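Local coordinates for protein carboxypeptidase A (Helicoverpa armigera, PDB 1JQG) that is a zinc-dependent procarboxypeptidase of the insect mid-gut, probably removing C-terminal residues from peptide substrates once its activation peptide has been cleaved off, at residues V37-D42 with E74-Q79. Numbering follows the deposited sequence.
Sequences VKLVHD and ENFLKQ
The Phe76 ring is met obliquely by Leu39, whose CD1 stands 3.8 Å from Phe76 CZ; the same ring also stacks with Phe43, one turn after Leu39. This is helix-helix packing in the activation peptide, an open-sandwich fold in which helices 34-46 and 70-80 cover a four-stranded antiparallel sheet with strand order 2-3-1-4. Two apolar pairs carry the contact, and no hydrogen bond crosses it. In the first, the CA-CB bond of Phe76 points toward helix 34-46, and its CG is anti to the backbone N (chi1 173°), which directs the ring toward Leu39. Leu39 meets it with a branch point as well as a methyl: CG is 3.9 Å from Phe76 CZ and 4.2 Å from Phe76 CE2. The second pair is looser and more deeply buried. Val40 and Leu77 have the closest CA atoms of the two segments, at 8.0 Å, yet the CA-CB bond of Leu77 points neither toward helix 34-46 nor away from it, and the CD2 methyl makes the approach. Leu77 rests on Tyr84 of strand 83-88 and Val40 touches Val31, just after strand 25-30, consistent with a sheet-facing position for this pair. The two segments bury 143 Å² between them, both sides summed, and the contact lies away from the zinc site. The inner pair meets methyl to methyl, Val40 CG2 lying 4.3 Å from Leu77 CD2.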
loop_
_atom_site.group_PDB
_atom_site.type_symbol
_atom_site.label_atom_id
_atom_site.label_comp_id
_atom_site.label_asym_id
_atom_site.label_seq_id
_atom_site.Cartn_x
_atom_site.Cartn_y
_atom_site.Cartn_z
ATOM N N VAL A 37 21.118 10.295 8.773
ATOM C CA VAL A 37 19.729 9.923 8.553
ATOM C C VAL A 37 18.814 11.147 8.618
ATOM O O VAL A 37 17.900 11.281 7.816
ATOM C CB VAL A 37 19.251 8.865 9.550
ATOM C CG1 VAL A 37 17.793 8.500 9.345
ATOM C CG2 VAL A 37 20.056 7.570 9.412
ATOM N N LYS A 38 19.045 12.013 9.590
ATOM C CA LYS A 38 18.327 13.249 9.800
ATOM C C LYS A 38 18.712 14.264 8.714
ATOM O O LYS A 38 17.906 14.906 8.049
ATOM C CB LYS A 38 18.662 13.830 11.182
ATOM C CG LYS A 38 17.587 14.246 12.151
ATOM C CD LYS A 38 16.507 15.120 11.528
ATOM C CE LYS A 38 15.294 15.209 12.452
ATOM N NZ LYS A 38 15.763 15.534 13.841
ATOM N N LEU A 39 20.004 14.372 8.458
ATOM C CA LEU A 39 20.575 15.260 7.473
ATOM C C LEU A 39 19.887 15.083 6.126
ATOM O O LEU A 39 19.366 16.020 5.525
ATOM C CB LEU A 39 22.065 14.983 7.289
ATOM C CG LEU A 39 22.925 15.946 6.487
ATOM C CD1 LEU A 39 22.955 17.358 7.071
ATOM C CD2 LEU A 39 24.353 15.392 6.420
ATOM N N VAL A 40 19.927 13.855 5.612
ATOM C CA VAL A 40 19.438 13.521 4.281
ATOM C C VAL A 40 17.927 13.650 4.207
ATOM O O VAL A 40 17.389 14.181 3.232
ATOM C CB VAL A 40 19.868 12.111 3.836
ATOM C CG1 VAL A 40 19.333 11.720 2.481
ATOM C CG2 VAL A 40 21.392 12.032 3.807
ATOM N N HIS A 41 17.252 13.281 5.279
ATOM C CA HIS A 41 15.802 13.281 5.371
ATOM C C HIS A 41 15.215 14.672 5.224
ATOM O O HIS A 41 14.350 14.852 4.375
ATOM C CB HIS A 41 15.322 12.672 6.690
ATOM C CG HIS A 41 13.830 12.571 6.782
ATOM N ND1 HIS A 41 13.105 11.622 6.101
ATOM C CD2 HIS A 41 12.930 13.313 7.484
ATOM C CE1 HIS A 41 11.827 11.786 6.372
ATOM N NE2 HIS A 41 11.689 12.804 7.212
ATOM N N ASP A 42 15.702 15.638 5.973
ATOM C CA ASP A 42 15.257 17.020 5.928
ATOM C C ASP A 42 15.554 17.640 4.563
ATOM O O ASP A 42 14.741 18.387 4.016
ATOM C CB ASP A 42 15.944 17.833 7.032
ATOM C CG ASP A 42 15.576 17.385 8.428
ATOM O OD1 ASP A 42 14.498 16.771 8.590
ATOM O OD2 ASP A 42 16.346 17.650 9.367
ATOM N N GLU A 74 23.258 16.291 -5.590
ATOM C CA GLU A 74 24.485 15.560 -5.377
ATOM C C GLU A 74 25.597 16.484 -4.894
ATOM O O GLU A 74 26.605 16.009 -4.363
ATOM C CB GLU A 74 24.950 14.829 -6.627
ATOM C CG GLU A 74 25.119 15.653 -7.850
ATOM C CD GLU A 74 25.562 14.853 -9.062
ATOM O OE1 GLU A 74 26.638 15.298 -9.562
ATOM O OE2 GLU A 74 24.890 13.868 -9.491
ATOM N N ASN A 75 25.379 17.779 -5.019
ATOM C CA ASN A 75 26.271 18.793 -4.514
ATOM C C ASN A 75 26.266 18.786 -2.995
ATOM O O ASN A 75 27.340 18.869 -2.422
ATOM C CB ASN A 75 25.842 20.187 -4.989
ATOM C CG ASN A 75 26.951 21.214 -4.894
ATOM O OD1 ASN A 75 27.707 21.373 -5.853
ATOM N ND2 ASN A 75 27.030 21.879 -3.744
ATOM N N PHE A 76 25.069 18.719 -2.423
ATOM C CA PHE A 76 24.862 18.685 -0.985
ATOM C C PHE A 76 25.398 17.408 -0.355
ATOM O O PHE A 76 26.055 17.456 0.677
ATOM C CB PHE A 76 23.368 18.819 -0.674
ATOM C CG PHE A 76 23.007 18.643 0.777
ATOM C CD1 PHE A 76 23.110 19.721 1.636
ATOM C CD2 PHE A 76 22.567 17.430 1.297
ATOM C CE1 PHE A 76 22.782 19.596 2.973
ATOM C CE2 PHE A 76 22.240 17.309 2.626
ATOM C CZ PHE A 76 22.342 18.387 3.470
ATOM N N LEU A 77 25.172 16.273 -1.021
ATOM C CA LEU A 77 25.634 14.982 -0.514
ATOM C C LEU A 77 27.158 14.963 -0.483
ATOM O O LEU A 77 27.728 14.366 0.435
ATOM C CB LEU A 77 25.084 13.804 -1.322
ATOM C CG LEU A 77 23.564 13.621 -1.398
ATOM C CD1 LEU A 77 23.138 12.597 -2.443
ATOM C CD2 LEU A 77 22.990 13.188 -0.069
ATOM N N LYS A 78 27.777 15.506 -1.511
ATOM C CA LYS A 78 29.233 15.601 -1.608
ATOM C C LYS A 78 29.880 16.418 -0.489
ATOM O O LYS A 78 30.793 15.942 0.186
ATOM C CB LYS A 78 29.653 16.126 -2.985
ATOM C CG LYS A 78 31.150 16.333 -3.159
ATOM C CD LYS A 78 31.619 17.765 -2.950
ATOM C CE LYS A 78 33.104 17.991 -2.841
ATOM N NZ LYS A 78 33.678 17.493 -1.551
ATOM N N GLN A 79 29.315 17.575 -0.161
ATOM C CA GLN A 79 29.829 18.417 0.895
ATOM C C GLN A 79 29.422 17.933 2.276
ATOM O O GLN A 79 29.960 18.383 3.293
ATOM C CB GLN A 79 29.398 19.865 0.703
ATOM C CG GLN A 79 27.917 20.114 0.879
ATOM C CD GLN A 79 27.551 21.581 0.714
ATOM O OE1 GLN A 79 27.454 22.090 -0.409
ATOM N NE2 GLN A 79 27.344 22.295 1.817
#